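Local atomic coordinates of flavodoxin (Fusobacterium nucleatum, PDB entry 6OHK), a protein that binds flavin mononucleotide and transfers electrons, probably serving as a low-potential donor to a number of redox enzymes. Residues G91-F96 with E148-L153. The protein carries 1 engineered substitution. Residues are numbered along the deposited sequence; the frame is centred on the assembly and turned at random.
With FMN (flavin mononucleotide), chain B; GOL (glycerol), chain C.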
ATOM      1  N   GLY A  91       0.978  10.676  -0.313  1.00  8.95           N
ATOM      2  CA  GLY A  91       1.940  11.662  -0.769  1.00  9.67           C
ATOM      3  C   GLY A  91       1.275  12.993  -1.049  1.00  9.39           C
ATOM      4  O   GLY A  91       0.135  13.239  -0.660  1.00 11.00           O
ATOM      5  N   ASN A  92       2.018  13.871  -1.729  1.00  9.85           N
ATOM      6  CA  ASN A  92       1.540  15.198  -2.112  1.00  8.76           C
ATOM      7  C   ASN A  92       1.884  15.391  -3.583  1.00  8.89           C
ATOM      8  O   ASN A  92       3.048  15.582  -3.928  1.00  9.72           O
ATOM      9  CB  ASN A  92       2.175  16.267  -1.228  1.00 10.92           C
ATOM     10  CG  ASN A  92       1.750  17.674  -1.622  1.00 10.15           C
ATOM     11  OD1 ASN A  92       1.397  17.948  -2.753  1.00 10.31           O
ATOM     12  ND2 ASN A  92       1.774  18.579  -0.658  1.00 13.89           N
ATOM     13  N   GLN A  93       0.886  15.295  -4.450  1.00  9.16           N
ATOM     14  CA  GLN A  93       1.183  15.211  -5.878  1.00  9.21           C
ATOM     15  C   GLN A  93       1.648  16.538  -6.447  1.00  9.49           C
ATOM     16  O   GLN A  93       2.303  16.544  -7.496  1.00 10.44           O
ATOM     17  CB  GLN A  93      -0.041  14.692  -6.643  1.00 10.37           C
ATOM     18  CG  GLN A  93      -1.217  15.687  -6.660  1.00 10.91           C
ATOM     19  CD  GLN A  93      -2.526  14.990  -6.911  1.00 11.37           C
ATOM     20  OE1 GLN A  93      -2.961  14.858  -8.071  1.00 13.77           O
ATOM     21  NE2 GLN A  93      -3.151  14.515  -5.849  1.00 11.17           N
ATOM     22  N   PHE A  94       1.309  17.655  -5.807  1.00  9.91           N
ATOM     23  CA  PHE A  94       1.679  18.966  -6.333  1.00 10.03           C
ATOM     24  C   PHE A  94       3.061  19.366  -5.873  1.00 11.81           C
ATOM     25  O   PHE A  94       3.856  19.913  -6.660  1.00 13.75           O
ATOM     26  CB  PHE A  94       0.606  19.988  -5.963  1.00 12.06           C
ATOM     27  CG  PHE A  94      -0.682  19.762  -6.690  1.00 12.06           C
ATOM     28  CD1 PHE A  94      -0.823  20.145  -8.014  1.00 16.95           C
ATOM     29  CD2 PHE A  94      -1.734  19.148  -6.081  1.00 13.66           C
ATOM     30  CE1 PHE A  94      -2.021  19.911  -8.690  1.00 17.42           C
ATOM     31  CE2 PHE A  94      -2.922  18.920  -6.761  1.00 15.06           C
ATOM     32  CZ  PHE A  94      -3.059  19.299  -8.055  1.00 17.07           C
ATOM     33  N   ALA A  95       3.389  19.095  -4.626  1.00 10.99           N
ATOM     34  CA  ALA A  95       4.693  19.463  -4.108  1.00 11.61           C
ATOM     35  C   ALA A  95       5.779  18.546  -4.598  1.00 11.11           C
ATOM     36  O   ALA A  95       6.953  18.938  -4.592  1.00 13.02           O
ATOM     37  CB  ALA A  95       4.669  19.479  -2.587  1.00 11.72           C
ATOM     38  N   PHE A  96       5.432  17.324  -5.012  1.00 10.88           N
ATOM     39  CA  PHE A  96       6.393  16.312  -5.430  1.00 10.63           C
ATOM     40  C   PHE A  96       5.969  15.786  -6.790  1.00 11.08           C
ATOM     41  O   PHE A  96       5.535  14.643  -6.926  1.00 12.05           O
ATOM     42  CB  PHE A  96       6.492  15.218  -4.366  1.00 11.68           C
ATOM     43  CG  PHE A  96       6.894  15.774  -3.045  1.00 11.34           C
ATOM     44  CD1 PHE A  96       8.215  16.118  -2.790  1.00 13.29           C
ATOM     45  CD2 PHE A  96       5.948  16.048  -2.072  1.00 11.15           C
ATOM     46  CE1 PHE A  96       8.572  16.689  -1.584  1.00 15.14           C
ATOM     47  CE2 PHE A  96       6.309  16.633  -0.871  1.00 12.58           C
ATOM     48  CZ  PHE A  96       7.631  16.954  -0.643  1.00 13.43           C
ATOM     49  N   GLU A 148      -3.241  15.948   1.686  1.00 11.87           N
ATOM     50  CA  GLU A 148      -2.988  17.380   1.731  1.00 11.82           C
ATOM     51  C   GLU A 148      -3.869  18.116   0.736  1.00 13.33           C
ATOM     52  O   GLU A 148      -4.376  19.211   1.040  1.00 16.44           O
ATOM     53  CB  GLU A 148      -1.511  17.644   1.468  1.00 13.70           C
ATOM     54  CG  GLU A 148      -0.601  17.060   2.592  1.00 18.06           C
ATOM     55  CD  GLU A 148       0.843  17.456   2.416  1.00 16.09           C
ATOM     56  OE1 GLU A 148       1.110  18.672   2.375  1.00 19.18           O
ATOM     57  OE2 GLU A 148       1.707  16.571   2.284  1.00 18.71           O
ATOM     58  N   ASN A 149      -4.029  17.578  -0.457  1.00 10.96           N
ATOM     59  CA  ASN A 149      -4.715  18.270  -1.534  1.00 11.97           C
ATOM     60  C   ASN A 149      -6.039  17.653  -1.906  1.00 12.31           C
ATOM     61  O   ASN A 149      -6.907  18.354  -2.447  1.00 12.75           O
ATOM     62  CB  ASN A 149      -3.847  18.299  -2.795  1.00 11.63           C
ATOM     63  CG  ASN A 149      -2.524  18.917  -2.533  1.00 12.54           C
ATOM     64  OD1 ASN A 149      -2.453  20.114  -2.167  1.00 13.79           O
ATOM     65  ND2 ASN A 149      -1.454  18.152  -2.708  1.00 12.15           N
ATOM     66  N   GLN A 150      -6.225  16.350  -1.674  1.00 10.63           N
ATOM     67  CA  GLN A 150      -7.453  15.671  -2.089  1.00 10.74           C
ATOM     68  C   GLN A 150      -8.051  14.847  -0.952  1.00 11.71           C
ATOM     69  O   GLN A 150      -8.481  13.713  -1.162  1.00 11.77           O
ATOM     70  CB  GLN A 150      -7.197  14.802  -3.311  1.00 11.65           C
ATOM     71  CG  GLN A 150      -6.732  15.612  -4.513  1.00 12.95           C
ATOM     72  CD  GLN A 150      -6.385  14.770  -5.717  1.00 13.20           C
ATOM     73  OE1 GLN A 150      -5.975  13.613  -5.599  1.00 12.34           O
ATOM     74  NE2 GLN A 150      -6.468  15.384  -6.902  1.00 16.56           N
ATOM     75  N   PRO A 151      -8.147  15.397   0.252  1.00 11.68           N
ATOM     76  CA  PRO A 151      -8.662  14.570   1.359  1.00 13.58           C
ATOM     77  C   PRO A 151     -10.090  14.130   1.146  1.00 13.52           C
ATOM     78  O   PRO A 151     -10.483  13.054   1.631  1.00 14.37           O
ATOM     79  CB  PRO A 151      -8.517  15.487   2.579  1.00 15.16           C
ATOM     80  CG  PRO A 151      -8.552  16.859   2.001  1.00 14.94           C
ATOM     81  CD  PRO A 151      -7.827  16.774   0.683  1.00 13.72           C
ATOM     82  N   ASN A 152     -10.898  14.932   0.456  1.00 13.64           N
ATOM     83  CA  ASN A 152     -12.292  14.549   0.324  1.00 15.04           C
ATOM     84  C   ASN A 152     -12.484  13.344  -0.561  1.00 16.70           C
ATOM     85  O   ASN A 152     -13.545  12.712  -0.498  1.00 17.64           O
ATOM     86  CB  ASN A 152     -13.115  15.706  -0.212  1.00 18.58           C
ATOM     87  CG  ASN A 152     -13.215  16.840   0.776  1.00 26.79           C
ATOM     88  OD1 ASN A 152     -13.177  16.629   1.993  1.00 36.29           O
ATOM     89  ND2 ASN A 152     -13.351  18.056   0.258  1.00 39.06           N
ATOM     90  N   LEU A 153     -11.498  13.019  -1.382  1.00 13.33           N
ATOM     91  CA  LEU A 153     -11.569  11.869  -2.263  1.00 14.14           C
ATOM     92  C   LEU A 153     -11.132  10.586  -1.582  1.00 12.30           C
ATOM     93  O   LEU A 153     -11.382   9.508  -2.117  1.00 13.21           O
ATOM     94  CB  LEU A 153     -10.685  12.112  -3.485  1.00 12.52           C
ATOM     95  CG  LEU A 153     -11.050  13.329  -4.331  1.00 15.60           C
ATOM     96  CD1 LEU A 153     -10.229  13.418  -5.598  1.00 16.90           C
ATOM     97  CD2 LEU A 153     -12.540  13.377  -4.680  1.00 23.15           C
TER
HETATM   98  N1  FMN B 201       4.990  13.020  -0.822  1.00  9.33           N
HETATM   99  C2  FMN B 201       5.217  12.423  -2.072  1.00 10.02           C
HETATM  100  O2  FMN B 201       4.318  12.064  -2.757  1.00 10.44           O
HETATM  101  N3  FMN B 201       6.581  12.294  -2.511  1.00 10.07           N
HETATM  102  C4  FMN B 201       7.680  12.708  -1.808  1.00 10.98           C
HETATM  103  O4  FMN B 201       8.781  12.531  -2.288  1.00 11.46           O
HETATM  104  C4A FMN B 201       7.422  13.327  -0.556  1.00  9.96           C
HETATM  105  N5  FMN B 201       8.499  13.781   0.202  1.00 12.37           N
HETATM  106  C5A FMN B 201       8.164  14.450   1.413  1.00 11.08           C
HETATM  107  C6  FMN B 201       9.207  15.044   2.148  1.00 12.84           C
HETATM  108  C7  FMN B 201       8.931  15.687   3.337  1.00 13.43           C
HETATM  109  C7M FMN B 201      10.169  16.218   4.078  1.00 19.64           C
HETATM  110  C8  FMN B 201       7.619  15.842   3.761  1.00 12.81           C
HETATM  111  C8M FMN B 201       7.367  16.521   5.090  1.00 15.14           C
HETATM  112  C9  FMN B 201       6.585  15.261   3.030  1.00 11.64           C
HETATM  113  C9A FMN B 201       6.858  14.601   1.858  1.00  9.60           C
HETATM  114  N10 FMN B 201       5.766  14.002   1.109  1.00  9.23           N
HETATM  115  C10 FMN B 201       6.081  13.432  -0.106  1.00  9.38           C
HETATM  116  C1' FMN B 201       4.385  14.115   1.572  1.00  9.92           C
HETATM  117  C2' FMN B 201       4.076  13.078   2.693  1.00  8.73           C
HETATM  118  O2' FMN B 201       4.280  11.744   2.263  1.00  9.39           O
HETATM  119  C3' FMN B 201       2.596  13.215   3.095  1.00  8.80           C
HETATM  120  O3' FMN B 201       2.452  14.465   3.740  1.00 10.43           O
HETATM  121  C4' FMN B 201       2.022  12.103   3.972  1.00  9.44           C
HETATM  122  O4' FMN B 201       0.623  12.325   4.108  1.00 10.72           O
HETATM  123  C5' FMN B 201       2.664  12.036   5.352  1.00  8.72           C
HETATM  124  O5' FMN B 201       2.185  10.864   5.991  1.00  9.05           O
HETATM  125  P   FMN B 201       2.470  10.621   7.555  1.00  8.55           P
HETATM  126  O1P FMN B 201       1.781   9.303   7.829  1.00  8.39           O
HETATM  127  O2P FMN B 201       3.934  10.573   7.825  1.00  9.13           O
HETATM  128  O3P FMN B 201       1.816  11.782   8.315  1.00  9.31           O
HETATM  129  C1  GOL C 202       4.456  20.419   0.992  1.00 41.76           C
HETATM  130  O1  GOL C 202       5.426  21.414   0.830  1.00 46.11           O
HETATM  131  C2  GOL C 202       4.548  19.845   2.403  1.00 34.54           C
HETATM  132  O2  GOL C 202       3.310  19.979   3.060  1.00 38.60           O
HETATM  133  C3  GOL C 202       4.927  18.371   2.298  1.00 28.73           C
HETATM  134  O3  GOL C 202       3.996  17.691   1.486  1.00 20.66           O
HETATM  135  O   HOH W   1       0.197  21.095  -1.644  1.00 26.30           O
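N149 lays its side-chain amide against N92 and the edge of F94. Its ND2 donates to N92 OD1 at 2.9 Å, with the acceptor almost in the N149 amide plane. The approach to N92 is from above the carbonyl plane, and the two amides are turned 70° apart. On the opposite face of that plane the backbone N of A95 donates to the same OD1 over 3.0 Å, closing an Asx motif. Gripped from both faces, the N92 amide is probably held in its rotation. A water also links N92 ND2 to N149 OD1. N149 ND2 lies in the plane of the F94 ring, 3.5 Å from F94 CD2, and the amide stands nearly upright to the ring.

The N92 side chain has CG opposite N across the CA-CB bond (chi1 178°), which carries its amide toward E148. The bond from N92 ND2 to E148 OE1 is weak, at 3.1 Å. E148 OE2 accepts from the ribityl hydroxyl FMN O3' at 2.7 Å. A glycerol, probably from the crystallisation liquor, bridges N92 ND2 and the E148 carboxylate. Farther from the flavin, Q93 NE2 donates to Q150 OE1 (3.0 Å) from above its carbonyl plane. Q93 NE2 also bonds D146, Q93 OE1 the backbone N of H128, and Q150 OE1 R157.

N92 N donates to FMN O2 and N1, while one face of the F96 ring lies against the isoalloxazine. The loops after parallel strands 84-90 and 139-145 thus meet beside the cofactor, at the C-terminal edge of the sheet, as is typical of the flavodoxin FMN site.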